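Local coordinates for enoyl-CoA hydratase/isomerase (Pseudomonas aeruginosa, PDB 3LAO), which probably hydrates an enoyl-CoA double bond, perhaps that of a steroid side-chain CoA ester, as a homotrimer of the crotonase-like family, at residues V14-R19 with L41-L46; H21-G26 with E55-A60; C59-A64 with R199-A204; E67-G72 with A111-C116; P102-P107 with M124-I129. All coordinates share one frame; numbering follows the deposited sequence. Where two conformers were deposited one is given.

Contact 1: V14-R19 with L41-L46; sequences VTREQR and LADLAL
Asp43, Val14 and Arg16 bury most of the surface where the N-terminal strand 14-19 meets helix 38-53, and the carboxylate of Asp43 serves both strand residues at once. Its OD2 accepts the backbone N of Val14 (N to OD2 2.8 Å) on the anti side, so the helix side chain occupies the amide at the very start of the strand. Its OD1 accepts from both terminal nitrogens of Arg16, end-on: NH1 lies 3.0 Å and NH2 3.1 Å from Asp43 OD1. Both come from the same face of the carboxylate, and the two planes are turned 50° apart. Asp43 reaches this place with CG anti to the backbone N (chi1 -160°). Arg16 suits the position because its extended chain carries the charge out to the helix, where NH2 also rests 3.6 Å from Leu46 CB. Its NE turns to Glu50, farther along the same helix. On the buried side Val14, short and branched, sets CG2 4.0 Å from Leu44 CB and also packs on Met40 and Ala47. One guanidinium thus sits between two acidic side chains of a single helix, which probably keeps all three charged and holds the edge strand to that helix.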
# COMPACT_ATOMS: atom_id res chain seq x y z
N VAL B 14 -28.94 -15.36 -8.68
CA VAL B 14 -28.44 -14.98 -7.39
C VAL B 14 -29.60 -14.98 -6.37
O VAL B 14 -30.68 -14.49 -6.66
CB VAL B 14 -27.72 -13.62 -7.62
CG1 VAL B 14 -28.04 -12.60 -6.60
CG2 VAL B 14 -26.19 -13.86 -7.85
N THR B 15 -29.40 -15.53 -5.17
CA THR B 15 -30.44 -15.37 -4.16
C THR B 15 -30.32 -14.02 -3.46
O THR B 15 -29.23 -13.45 -3.36
CB THR B 15 -30.43 -16.47 -3.10
OG1 THR B 15 -29.23 -16.38 -2.31
CG2 THR B 15 -30.58 -17.89 -3.73
N ARG B 16 -31.44 -13.52 -2.95
CA ARG B 16 -31.46 -12.25 -2.24
C ARG B 16 -32.26 -12.40 -0.96
O ARG B 16 -33.33 -13.01 -0.98
CB ARG B 16 -32.12 -11.18 -3.09
CG ARG B 16 -31.43 -10.86 -4.42
CD ARG B 16 -32.46 -10.26 -5.27
NE ARG B 16 -32.01 -9.45 -6.38
CZ ARG B 16 -31.77 -9.92 -7.60
NH1 ARG B 16 -31.87 -11.24 -7.85
NH2 ARG B 16 -31.41 -9.06 -8.57
N GLU B 17 -31.75 -11.86 0.14
CA GLU B 17 -32.51 -11.87 1.38
C GLU B 17 -32.21 -10.66 2.25
O GLU B 17 -31.06 -10.29 2.43
CB GLU B 17 -32.29 -13.16 2.17
CG GLU B 17 -32.85 -13.10 3.61
CD GLU B 17 -32.33 -14.22 4.55
OE1 GLU B 17 -31.61 -15.14 4.07
OE2 GLU B 17 -32.64 -14.16 5.78
N GLN B 18 -33.27 -10.03 2.74
CA GLN B 18 -33.14 -8.96 3.71
C GLN B 18 -33.22 -9.64 5.04
O GLN B 18 -34.16 -10.39 5.31
CB GLN B 18 -34.30 -7.97 3.55
CG GLN B 18 -34.17 -6.69 4.35
CD GLN B 18 -33.17 -5.74 3.72
OE1 GLN B 18 -33.30 -5.41 2.53
NE2 GLN B 18 -32.13 -5.31 4.50
N ARG B 19 -32.21 -9.42 5.87
CA ARG B 19 -32.24 -9.93 7.22
C ARG B 19 -31.89 -8.81 8.24
O ARG B 19 -30.72 -8.58 8.55
CB ARG B 19 -31.33 -11.14 7.32
CG ARG B 19 -31.50 -11.91 8.59
CD ARG B 19 -30.45 -12.98 8.73
NE ARG B 19 -30.60 -13.97 7.68
CZ ARG B 19 -29.84 -15.06 7.57
NH1 ARG B 19 -28.87 -15.29 8.46
NH2 ARG B 19 -30.03 -15.91 6.57
N LEU B 41 -23.88 -12.69 -14.01
CA LEU B 41 -23.29 -11.36 -13.93
C LEU B 41 -24.36 -10.25 -13.84
O LEU B 41 -24.25 -9.31 -13.07
CB LEU B 41 -22.39 -11.10 -15.15
CG LEU B 41 -21.14 -11.98 -15.19
CD1 LEU B 41 -20.51 -12.02 -16.57
CD2 LEU B 41 -20.13 -11.49 -14.15
N ALA B 42 -25.41 -10.37 -14.64
CA ALA B 42 -26.42 -9.37 -14.66
C ALA B 42 -27.21 -9.41 -13.37
O ALA B 42 -27.54 -8.36 -12.77
CB ALA B 42 -27.34 -9.60 -15.83
N ASP B 43 -27.49 -10.62 -12.93
CA ASP B 43 -28.30 -10.77 -11.75
C ASP B 43 -27.56 -10.30 -10.46
O ASP B 43 -28.16 -9.62 -9.64
CB ASP B 43 -28.84 -12.20 -11.63
CG ASP B 43 -30.04 -12.28 -10.72
OD1 ASP B 43 -30.84 -11.30 -10.67
OD2 ASP B 43 -30.20 -13.30 -10.06
N LEU B 44 -26.28 -10.65 -10.32
CA LEU B 44 -25.43 -10.14 -9.26
C LEU B 44 -25.34 -8.57 -9.28
O LEU B 44 -25.51 -7.92 -8.25
CB LEU B 44 -24.01 -10.80 -9.29
CG LEU B 44 -22.94 -10.24 -8.29
CD1 LEU B 44 -23.44 -10.31 -6.85
CD2 LEU B 44 -21.60 -10.95 -8.36
N ALA B 45 -25.08 -7.97 -10.44
CA ALA B 45 -25.09 -6.51 -10.55
C ALA B 45 -26.44 -5.89 -10.18
O ALA B 45 -26.46 -4.85 -9.53
CB ALA B 45 -24.67 -6.07 -11.93
N LEU B 46 -27.54 -6.55 -10.56
CA LEU B 46 -28.89 -6.08 -10.14
C LEU B 46 -29.15 -6.19 -8.64
O LEU B 46 -29.77 -5.32 -8.06
CB LEU B 46 -30.00 -6.79 -10.91
CG LEU B 46 -30.20 -6.29 -12.34
CD1 LEU B 46 -31.30 -7.08 -13.04
CD2 LEU B 46 -30.51 -4.79 -12.41

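Contact 2: H21-G26 with E55-A60; sequences HLFLIG and EESRCA
This is a parallel strand pairing within a beta-alpha-beta crossover: the chain passes from strand 22-27 by way of helix 38-53 to the parallel strand 59-64, and the contact lies where both strands begin. Leu22 pairs with Cys59 and Phe23 with Ala60. Phe23 N gives a bond of 2.8 Å to Cys59 O. At the entrance to the pairing, His21 O accepts from Arg58 N at 2.7 Å, almost straight (175°), while Cys59 N adds a weak bond to the same oxygen. Just before the first bridged pair, His21 and Arg58 both set CG beside the backbone N, anti to the carbonyl carbon, which sends their side chains the same way. The guanidinium of Arg58 stacks over one face of the His21 imidazole, planes 25° and centres 4.1 Å apart, with Arg58 NE over the middle of the ring and Arg58 CD packed against His21 CG at 3.6 Å. An extended arginine is long enough to cover the ring, and its NH1 goes on to Ala208 O. At the ring's edge, His21 CD2 comes within 3.2 Å of Glu56 O. Ser57 OG approaches Phe23 CD2 at 3.6 Å, its hydroxyl bonded to Ser54 and Gln18. Small Cys59 and Ala60 let helices come close on both faces of the sheet: Leu22 and Cys59 pack on helix 196-209, whereas Phe23 and Ala60 face helix 38-53, and strand 108-112 flanks strand 59-64.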
# COMPACT_ATOMS: atom_id res chain seq x y z
N HIS B 21 -30.92 -5.30 9.11
CA HIS B 21 -30.16 -4.34 8.31
C HIS B 21 -29.18 -5.02 7.34
O HIS B 21 -28.39 -4.34 6.65
CB HIS B 21 -29.43 -3.31 9.23
CG HIS B 21 -30.36 -2.43 10.00
ND1 HIS B 21 -30.27 -2.26 11.37
CD2 HIS B 21 -31.44 -1.71 9.60
CE1 HIS B 21 -31.25 -1.45 11.76
NE2 HIS B 21 -31.97 -1.10 10.71
N LEU B 22 -29.17 -6.35 7.30
CA LEU B 22 -28.24 -7.05 6.40
C LEU B 22 -28.91 -7.45 5.07
O LEU B 22 -30.09 -7.86 5.03
CB LEU B 22 -27.66 -8.29 7.07
CG LEU B 22 -26.98 -8.09 8.42
CD1 LEU B 22 -26.23 -9.32 8.76
CD2 LEU B 22 -26.05 -6.86 8.39
N PHE B 23 -28.15 -7.32 3.99
CA PHE B 23 -28.66 -7.65 2.66
C PHE B 23 -27.83 -8.85 2.17
O PHE B 23 -26.61 -8.72 1.89
CB PHE B 23 -28.60 -6.43 1.71
CG PHE B 23 -29.33 -6.63 0.41
CD1 PHE B 23 -28.68 -7.14 -0.69
CD2 PHE B 23 -30.67 -6.36 0.31
CE1 PHE B 23 -29.37 -7.38 -1.86
CE2 PHE B 23 -31.34 -6.59 -0.86
CZ PHE B 23 -30.68 -7.11 -1.95
N LEU B 24 -28.45 -10.03 2.11
CA LEU B 24 -27.69 -11.24 1.74
C LEU B 24 -27.82 -11.62 0.27
O LEU B 24 -28.91 -11.79 -0.24
CB LEU B 24 -28.08 -12.43 2.62
CG LEU B 24 -27.60 -12.44 4.08
CD1 LEU B 24 -27.79 -11.16 4.76
CD2 LEU B 24 -28.35 -13.50 4.84
N ILE B 25 -26.69 -11.78 -0.40
CA ILE B 25 -26.64 -12.12 -1.82
C ILE B 25 -25.85 -13.42 -1.98
O ILE B 25 -24.68 -13.51 -1.59
CB ILE B 25 -25.99 -10.99 -2.64
CG1 ILE B 25 -26.70 -9.66 -2.38
CG2 ILE B 25 -26.00 -11.29 -4.12
CD1 ILE B 25 -26.07 -8.46 -3.12
N GLY B 26 -26.52 -14.45 -2.51
CA GLY B 26 -25.87 -15.73 -2.73
C GLY B 26 -25.78 -16.17 -4.18
O GLY B 26 -26.79 -16.28 -4.87
N GLU B 55 -32.77 1.57 1.41
CA GLU B 55 -32.68 2.46 2.54
C GLU B 55 -32.21 1.86 3.85
O GLU B 55 -31.48 2.51 4.58
CB GLU B 55 -34.06 3.07 2.77
CG GLU B 55 -34.55 3.91 1.60
CD GLU B 55 -33.69 5.15 1.38
OE1 GLU B 55 -32.46 5.01 1.21
OE2 GLU B 55 -34.26 6.27 1.38
N GLU B 56 -32.68 0.66 4.17
CA GLU B 56 -32.46 0.05 5.47
C GLU B 56 -31.43 -1.06 5.45
O GLU B 56 -31.21 -1.75 6.45
CB GLU B 56 -33.77 -0.53 6.03
CG GLU B 56 -35.00 -0.30 5.15
CD GLU B 56 -35.20 -1.37 4.08
OE1 GLU B 56 -35.57 -1.00 2.94
OE2 GLU B 56 -34.99 -2.57 4.38
N SER B 57 -30.79 -1.28 4.31
CA SER B 57 -29.71 -2.24 4.33
C SER B 57 -28.48 -1.42 4.69
O SER B 57 -28.26 -0.35 4.13
CB SER B 57 -29.57 -2.89 2.96
OG SER B 57 -30.77 -3.57 2.60
N ARG B 58 -27.73 -1.90 5.66
CA ARG B 58 -26.57 -1.18 6.11
C ARG B 58 -25.32 -1.90 5.74
O ARG B 58 -24.25 -1.31 5.76
CB ARG B 58 -26.60 -1.01 7.62
CG ARG B 58 -27.59 0.02 8.04
CD ARG B 58 -27.72 0.02 9.56
NE ARG B 58 -28.80 0.86 10.05
CZ ARG B 58 -28.73 1.55 11.18
NH1 ARG B 58 -27.62 1.52 11.92
NH2 ARG B 58 -29.76 2.30 11.58
N CYS B 59 -25.45 -3.16 5.39
CA CYS B 59 -24.31 -3.92 4.93
C CYS B 59 -24.80 -5.11 4.06
O CYS B 59 -25.85 -5.71 4.29
CB CYS B 59 -23.55 -4.42 6.14
SG CYS B 59 -21.90 -5.12 5.80
N ALA B 60 -24.03 -5.42 3.04
CA ALA B 60 -24.38 -6.52 2.17
C ALA B 60 -23.43 -7.68 2.48
O ALA B 60 -22.24 -7.47 2.71
CB ALA B 60 -24.23 -6.06 0.74

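Contact 3: C59-A64 with R199-A204; sequences CAVLFA and RALEYA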
# COMPACT_ATOMS: atom_id res chain seq x y z
N CYS B 59 -25.45 -3.16 5.39
CA CYS B 59 -24.31 -3.92 4.93
C CYS B 59 -24.80 -5.11 4.06
O CYS B 59 -25.85 -5.71 4.29
CB CYS B 59 -23.55 -4.42 6.14
SG CYS B 59 -21.90 -5.12 5.80
N ALA B 60 -24.03 -5.42 3.04
CA ALA B 60 -24.38 -6.52 2.17
C ALA B 60 -23.43 -7.68 2.48
O ALA B 60 -22.24 -7.47 2.71
CB ALA B 60 -24.23 -6.06 0.74
N VAL B 61 -23.94 -8.91 2.49
CA VAL B 61 -23.05 -10.07 2.57
C VAL B 61 -23.13 -10.91 1.30
O VAL B 61 -24.19 -11.47 0.96
CB VAL B 61 -23.40 -10.95 3.76
CG1 VAL B 61 -22.43 -12.10 3.84
CG2 VAL B 61 -23.41 -10.12 5.05
N LEU B 62 -22.02 -10.97 0.58
CA LEU B 62 -21.94 -11.79 -0.62
C LEU B 62 -21.36 -13.15 -0.26
O LEU B 62 -20.30 -13.22 0.29
CB LEU B 62 -21.05 -11.15 -1.67
CG LEU B 62 -20.71 -11.96 -2.93
CD1 LEU B 62 -21.93 -12.27 -3.84
CD2 LEU B 62 -19.73 -11.14 -3.69
N PHE B 63 -22.08 -14.22 -0.59
CA PHE B 63 -21.62 -15.58 -0.36
C PHE B 63 -22.02 -16.50 -1.55
O PHE B 63 -22.67 -16.06 -2.54
CB PHE B 63 -22.19 -16.09 0.98
CG PHE B 63 -23.65 -16.41 0.92
CD1 PHE B 63 -24.60 -15.40 0.92
CD2 PHE B 63 -24.08 -17.73 0.80
CE1 PHE B 63 -25.99 -15.69 0.85
CE2 PHE B 63 -25.47 -18.05 0.71
CZ PHE B 63 -26.42 -17.01 0.75
N ALA B 64 -21.63 -17.77 -1.47
CA ALA B 64 -21.92 -18.73 -2.53
C ALA B 64 -22.65 -19.94 -1.94
O ALA B 64 -22.25 -20.47 -0.90
CB ALA B 64 -20.63 -19.17 -3.26
N ARG B 199 -19.30 -16.24 10.26
CA ARG B 199 -18.29 -15.27 10.64
C ARG B 199 -18.44 -13.97 9.85
O ARG B 199 -18.45 -12.89 10.42
CB ARG B 199 -16.92 -15.85 10.41
CG ARG B 199 -15.86 -15.02 11.05
CD ARG B 199 -16.18 -14.80 12.52
NE ARG B 199 -15.36 -13.71 13.03
CZ ARG B 199 -15.18 -13.45 14.32
NH1 ARG B 199 -15.76 -14.23 15.24
NH2 ARG B 199 -14.42 -12.42 14.69
N ALA B 200 -18.60 -14.09 8.54
CA ALA B 200 -18.92 -12.93 7.71
C ALA B 200 -20.13 -12.16 8.25
O ALA B 200 -20.11 -10.92 8.33
CB ALA B 200 -19.14 -13.35 6.22
N LEU B 201 -21.17 -12.88 8.64
CA LEU B 201 -22.35 -12.28 9.28
C LEU B 201 -22.03 -11.48 10.55
O LEU B 201 -22.46 -10.35 10.70
CB LEU B 201 -23.43 -13.35 9.55
CG LEU B 201 -24.23 -13.70 8.30
CD1 LEU B 201 -25.23 -14.85 8.48
CD2 LEU B 201 -24.92 -12.45 7.83
N GLU B 202 -21.26 -12.05 11.47
CA GLU B 202 -20.88 -11.31 12.66
C GLU B 202 -20.20 -9.95 12.30
O GLU B 202 -20.49 -8.92 12.92
CB GLU B 202 -19.95 -12.14 13.52
CG GLU B 202 -20.32 -13.59 13.62
CD GLU B 202 -19.53 -14.33 14.70
OE1 GLU B 202 -18.79 -13.67 15.46
OE2 GLU B 202 -19.64 -15.57 14.78
N TYR B 203 -19.29 -9.96 11.33
CA TYR B 203 -18.62 -8.73 10.89
C TYR B 203 -19.60 -7.73 10.33
O TYR B 203 -19.44 -6.53 10.53
CB TYR B 203 -17.56 -9.00 9.79
CG TYR B 203 -16.22 -9.45 10.32
CD1 TYR B 203 -15.33 -8.53 10.91
CD2 TYR B 203 -15.83 -10.79 10.24
CE1 TYR B 203 -14.08 -8.95 11.40
CE2 TYR B 203 -14.55 -11.22 10.72
CZ TYR B 203 -13.70 -10.29 11.31
OH TYR B 203 -12.48 -10.68 11.79
N ALA B 204 -20.59 -8.23 9.59
CA ALA B 204 -21.57 -7.39 8.93
C ALA B 204 -22.53 -6.82 9.94
O ALA B 204 -22.92 -5.67 9.84
CB ALA B 204 -22.34 -8.19 7.88
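Strand 59-64, an inner strand of the six-stranded mixed sheet, is covered here by helix 196-209 in a purely apolar helix-on-sheet contact. Val61 buries the most surface. Its CG2 stands beside the backbone N, anti to the carbonyl carbon, and from there reaches Ala204 CB at 3.6 Å and Leu201 CD2 at 3.9 Å. The other branch, CG1, is anti to the N (chi1 -178°) and lies 4.2 Å from Ala200 CB. One beta-branched residue spreads two methyls over three residues of the helix. Ala200 and Ala204, one turn apart, present only methyl groups to the strand, which lets the axes of segments 59-64 and 199-204 approach to 8.9 Å; these run nearly antiparallel, at 167°. Such close covering of a sheet by helices belongs to the alpha-beta architecture of the crotonase-like fold, and the alternation of side chains along the strand governs it: Cys59 and Val61 face this helix, while Ala60 between them points away. Leu201 starts away from the strand, but its side chain crosses that of Val61 at about a right angle, and CD2 also touches Leu22 of the neighbouring strand. Cys59 contributes its sulfur, SG resting 3.7 Å from Ala204 CB, where a compact thiol suits a buried, apolar surface. Further round the helix, Tyr203 faces elsewhere and packs on Arg168 of a second subunit, while its hydroxyl bonds Glu189.

Contact 4: E67-G72 with A111-C116; sequences EHFTAG and AVQGTC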
# COMPACT_ATOMS: atom_id res chain seq x y z
N GLU B 67 -20.40 -25.77 -2.52
CA GLU B 67 -19.10 -26.05 -1.92
C GLU B 67 -18.03 -25.14 -2.51
O GLU B 67 -16.88 -25.15 -2.08
CB GLU B 67 -18.72 -27.53 -2.11
CG GLU B 67 -19.62 -28.53 -1.34
CD GLU B 67 -19.48 -29.99 -1.81
OE1 GLU B 67 -19.66 -30.26 -3.03
OE2 GLU B 67 -19.23 -30.88 -0.97
N HIS B 68 -18.41 -24.36 -3.51
CA HIS B 68 -17.44 -23.57 -4.26
C HIS B 68 -17.84 -22.15 -4.50
O HIS B 68 -18.88 -21.87 -5.07
CB HIS B 68 -17.18 -24.27 -5.59
CG HIS B 68 -16.57 -25.62 -5.42
ND1 HIS B 68 -15.25 -25.80 -5.06
CD2 HIS B 68 -17.12 -26.86 -5.49
CE1 HIS B 68 -15.00 -27.09 -4.94
NE2 HIS B 68 -16.11 -27.76 -5.21
N PHE B 69 -17.00 -21.23 -4.07
CA PHE B 69 -17.29 -19.83 -4.30
C PHE B 69 -17.47 -19.52 -5.80
O PHE B 69 -18.57 -19.16 -6.21
CB PHE B 69 -16.25 -18.93 -3.66
CG PHE B 69 -16.62 -17.48 -3.70
CD1 PHE B 69 -17.68 -17.02 -2.97
CD2 PHE B 69 -15.90 -16.59 -4.48
CE1 PHE B 69 -18.03 -15.68 -3.02
CE2 PHE B 69 -16.23 -15.26 -4.51
CZ PHE B 69 -17.31 -14.81 -3.79
N THR B 70 -16.43 -19.68 -6.61
CA THR B 70 -16.61 -19.57 -8.07
C THR B 70 -15.47 -20.17 -8.87
O THR B 70 -14.30 -20.02 -8.51
CB THR B 70 -16.83 -18.12 -8.55
OG1 THR B 70 -17.06 -18.13 -9.96
CG2 THR B 70 -15.61 -17.29 -8.31
N ALA B 71 -15.81 -20.85 -9.98
CA ALA B 71 -14.80 -21.38 -10.90
C ALA B 71 -14.36 -20.31 -11.89
O ALA B 71 -13.53 -20.58 -12.76
CB ALA B 71 -15.31 -22.61 -11.64
N GLY B 72 -14.89 -19.10 -11.74
CA GLY B 72 -14.55 -18.01 -12.64
C GLY B 72 -15.60 -17.79 -13.72
O GLY B 72 -16.75 -18.18 -13.57
N ALA B 111 -17.94 -13.83 2.04
CA ALA B 111 -17.53 -15.16 2.54
C ALA B 111 -17.20 -16.11 1.38
O ALA B 111 -18.03 -16.30 0.49
CB ALA B 111 -18.65 -15.76 3.41
N VAL B 112 -16.02 -16.74 1.40
CA VAL B 112 -15.60 -17.66 0.34
C VAL B 112 -15.11 -19.02 0.84
O VAL B 112 -14.42 -19.13 1.85
CB VAL B 112 -14.42 -17.11 -0.46
CG1 VAL B 112 -14.72 -15.74 -1.04
CG2 VAL B 112 -13.28 -17.05 0.42
N GLN B 113 -15.40 -20.05 0.05
CA GLN B 113 -15.04 -21.42 0.37
C GLN B 113 -14.70 -22.23 -0.87
O GLN B 113 -15.23 -21.97 -1.97
CB GLN B 113 -16.20 -22.13 1.07
CG GLN B 113 -17.28 -22.65 0.10
CD GLN B 113 -18.29 -21.59 -0.33
OE1 GLN B 113 -17.93 -20.44 -0.64
NE2 GLN B 113 -19.58 -21.99 -0.38
N GLY B 114 -13.85 -23.23 -0.66
CA GLY B 114 -13.52 -24.18 -1.70
C GLY B 114 -12.63 -23.66 -2.82
O GLY B 114 -11.41 -23.64 -2.70
N THR B 115 -13.27 -23.27 -3.92
CA THR B 115 -12.61 -22.90 -5.14
C THR B 115 -12.88 -21.44 -5.45
O THR B 115 -14.01 -20.98 -5.34
CB THR B 115 -13.12 -23.76 -6.31
OG1 THR B 115 -12.25 -24.87 -6.50
CG2 THR B 115 -13.17 -22.98 -7.58
N CYS B 116 -11.84 -20.71 -5.84
CA CYS B 116 -11.95 -19.27 -6.06
C CYS B 116 -11.09 -18.83 -7.24
O CYS B 116 -10.06 -18.17 -7.05
CB CYS B 116 -11.55 -18.51 -4.80
SG CYS B 116 -12.12 -16.79 -4.74
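Phe69 holds CG anti to the backbone N (chi1 -172°), while Val112 sets CG1 anti to its carbonyl carbon (chi1 -56°), and these torsions bring the methyl over the ring. Val112 CG1 lies 3.5 Å from the centroid of the Phe69 ring, only 4° off its normal, a well-centred CH-pi contact. Cys116 SG comes in obliquely, 3.8 Å from Phe69 CD2, as a sulfur-aromatic neighbour. The backbones are joined as well: Phe69 N bonds Gln113 O at 2.8 Å, and Thr70 N bonds Thr115 O at 3.0 Å. Here the loop after strand 59-64 lies along the chain as it leaves strand 108-112 and enters strand 115-117, with a single bridge between Thr70 and Cys116. As in crotonase relatives, the chain just beyond each segment probably supplies the backbone N-H groups of the oxyanion hole. Gly114, at positive phi, makes the turn between those strands, its CA against Glu67 O. His68 ND1 sits 3.2 Å from Thr115 CB. Gln113 bends at chi2, its CG 3.3 Å from Glu67 O, and sends NE2 to the carbonyls of Gly66 and Ala64. Thr70 suits its place by closing an ST turn, OG1 accepting from Gly72 N, and also bonds Asn34 O.

Contact 5: P102-P107 with M124-I129; sequences PRRSKP and MLNADI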
# COMPACT_ATOMS: atom_id res chain seq x y z
N PRO B 102 -21.62 3.08 -11.85
CA PRO B 102 -21.25 3.67 -10.56
C PRO B 102 -20.70 2.66 -9.57
O PRO B 102 -21.03 1.48 -9.59
CB PRO B 102 -22.59 4.17 -10.02
CG PRO B 102 -23.62 3.21 -10.64
CD PRO B 102 -23.02 2.59 -11.87
N ARG B 103 -19.88 3.17 -8.67
CA ARG B 103 -19.26 2.37 -7.65
C ARG B 103 -20.26 2.24 -6.49
O ARG B 103 -21.10 3.15 -6.28
CB ARG B 103 -17.97 3.08 -7.22
CG ARG B 103 -17.41 2.72 -5.86
CD ARG B 103 -16.85 3.97 -5.16
NE ARG B 103 -15.72 4.60 -5.84
CZ ARG B 103 -15.32 5.86 -5.66
NH1 ARG B 103 -15.98 6.67 -4.83
NH2 ARG B 103 -14.26 6.32 -6.33
N ARG B 104 -20.19 1.13 -5.77
CA ARG B 104 -20.99 1.02 -4.55
C ARG B 104 -20.62 2.15 -3.60
O ARG B 104 -19.60 2.83 -3.75
CB ARG B 104 -20.78 -0.33 -3.86
CG ARG B 104 -19.38 -0.55 -3.28
CD ARG B 104 -19.23 -1.99 -2.70
NE ARG B 104 -17.82 -2.22 -2.41
CZ ARG B 104 -17.26 -2.01 -1.22
NH1 ARG B 104 -18.01 -1.59 -0.20
NH2 ARG B 104 -15.95 -2.24 -1.02
N SER B 105 -21.45 2.36 -2.61
CA SER B 105 -21.16 3.40 -1.65
C SER B 105 -21.50 2.93 -0.24
O SER B 105 -21.47 3.72 0.67
CB SER B 105 -21.95 4.65 -2.02
OG SER B 105 -23.32 4.36 -2.00
N LYS B 106 -21.89 1.67 -0.10
CA LYS B 106 -22.17 1.04 1.18
C LYS B 106 -21.29 -0.21 1.31
O LYS B 106 -20.68 -0.64 0.35
CB LYS B 106 -23.63 0.66 1.28
CG LYS B 106 -24.54 1.85 1.26
CD LYS B 106 -25.92 1.46 1.79
CE LYS B 106 -26.90 1.12 0.69
NZ LYS B 106 -28.13 0.56 1.34
N PRO B 107 -21.20 -0.76 2.53
CA PRO B 107 -20.19 -1.79 2.81
C PRO B 107 -20.50 -3.14 2.24
O PRO B 107 -21.64 -3.50 2.16
CB PRO B 107 -20.18 -1.87 4.35
CG PRO B 107 -20.67 -0.54 4.78
CD PRO B 107 -21.71 -0.14 3.76
N MSE B 124 -13.55 -10.85 -4.60
CA MSE B 124 -13.24 -10.80 -3.19
C MSE B 124 -12.50 -9.53 -2.76
O MSE B 124 -12.73 -9.02 -1.67
CB MSE B 124 -12.42 -12.01 -2.83
CG MSE B 124 -12.27 -12.21 -1.37
SE MSE B 124 -11.08 -13.69 -1.06
CE MSE B 124 -9.42 -12.90 -1.69
N LEU B 125 -11.62 -9.02 -3.60
CA LEU B 125 -10.81 -7.85 -3.22
C LEU B 125 -11.58 -6.54 -3.38
O LEU B 125 -11.07 -5.49 -3.05
CB LEU B 125 -9.54 -7.76 -4.05
CG LEU B 125 -8.57 -8.92 -3.94
CD1 LEU B 125 -7.50 -8.83 -5.04
CD2 LEU B 125 -7.97 -8.91 -2.54
N ASN B 126 -12.78 -6.61 -3.92
CA ASN B 126 -13.60 -5.45 -4.06
C ASN B 126 -14.46 -5.27 -2.81
O ASN B 126 -15.24 -4.34 -2.70
CB ASN B 126 -14.49 -5.61 -5.28
CG ASN B 126 -15.20 -4.33 -5.65
OD1 ASN B 126 -14.55 -3.33 -5.98
ND2 ASN B 126 -16.53 -4.33 -5.56
N ALA B 127 -14.33 -6.16 -1.86
CA ALA B 127 -15.12 -6.09 -0.65
C ALA B 127 -14.33 -5.42 0.50
O ALA B 127 -13.14 -5.17 0.39
CB ALA B 127 -15.53 -7.48 -0.25
N ASP B 128 -15.00 -5.13 1.60
CA ASP B 128 -14.35 -4.51 2.75
C ASP B 128 -13.89 -5.47 3.82
O ASP B 128 -13.00 -5.17 4.58
CB ASP B 128 -15.33 -3.53 3.33
CG ASP B 128 -15.81 -2.58 2.29
OD1 ASP B 128 -14.95 -2.10 1.52
OD2 ASP B 128 -17.04 -2.35 2.19
N ILE B 129 -14.53 -6.62 3.88
CA ILE B 129 -14.16 -7.71 4.77
C ILE B 129 -14.34 -8.98 3.98
O ILE B 129 -15.38 -9.19 3.29
CB ILE B 129 -15.11 -7.84 5.94
CG1 ILE B 129 -15.25 -6.50 6.69
CG2 ILE B 129 -14.68 -9.02 6.82
CD1 ILE B 129 -14.02 -6.00 7.37
O HOH W 1 -16.22 -1.21 -5.24
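Arg104 reaches from the loop 102-107 to the carboxylate of Asp128, and its CB already points toward the segment 124-129. With CG lodged between the backbone N and the carbonyl carbon (chi1 67°), the chain runs extended through CD to NE. There NE makes only weak bonds, to Asn126 O and to a water that donates to Asn126 OD1. The guanidinium beyond does the gripping, end-on. NH2 bonds Asp128 OD1 at 2.7 Å, nearly straight (169°) but from above the carboxylate plane, and also Asn126 O at 2.8 Å. NH1 meets Asp128 OD2 on its syn side at 2.7 Å and turns back to Lys106 O at 2.9 Å. The salt bridge ties the approach to strand 108-112 to the chain leaving helix 119-125 for strand 129-133, at the N-terminal ends of two neighbouring parallel strands. With five N-H groups spread round a flat head, arginine can serve a carboxylate and two carbonyls at once, and the buried Asp128 probably balances its charge. Pro107 CA approaches Asp128 OD2 at 3.3 Å, and that oxygen accepts Leu108 N. At a subunit interface, Asp128 OD1 also accepts from Trp163 NE1 of a second subunit.

Overall arrangement
From the N terminus, contact 1 is the first to open, binding strand 14-19 to helix 38-53. Contact 2 opens before contact 1 closes, so the two cross; it ends by pairing strands 22-27 and 59-64. Contact 3 begins on that last strand, sharing Cys59 and Ala60, and closes the longest loop, by bringing helix 196-209 back onto the sheet 135 residues later. Contacts 4 and 5 both fall within that loop and cross each other: contact 4 lies at the C-terminal end of strand 108-112, and contact 5 joins the loop 102-107 to 124-129 at its N-terminal end. Contacts 1 and 2 touch through strand pairing, and Ser57 O bonds Lys106 NZ between contacts 2 and 5.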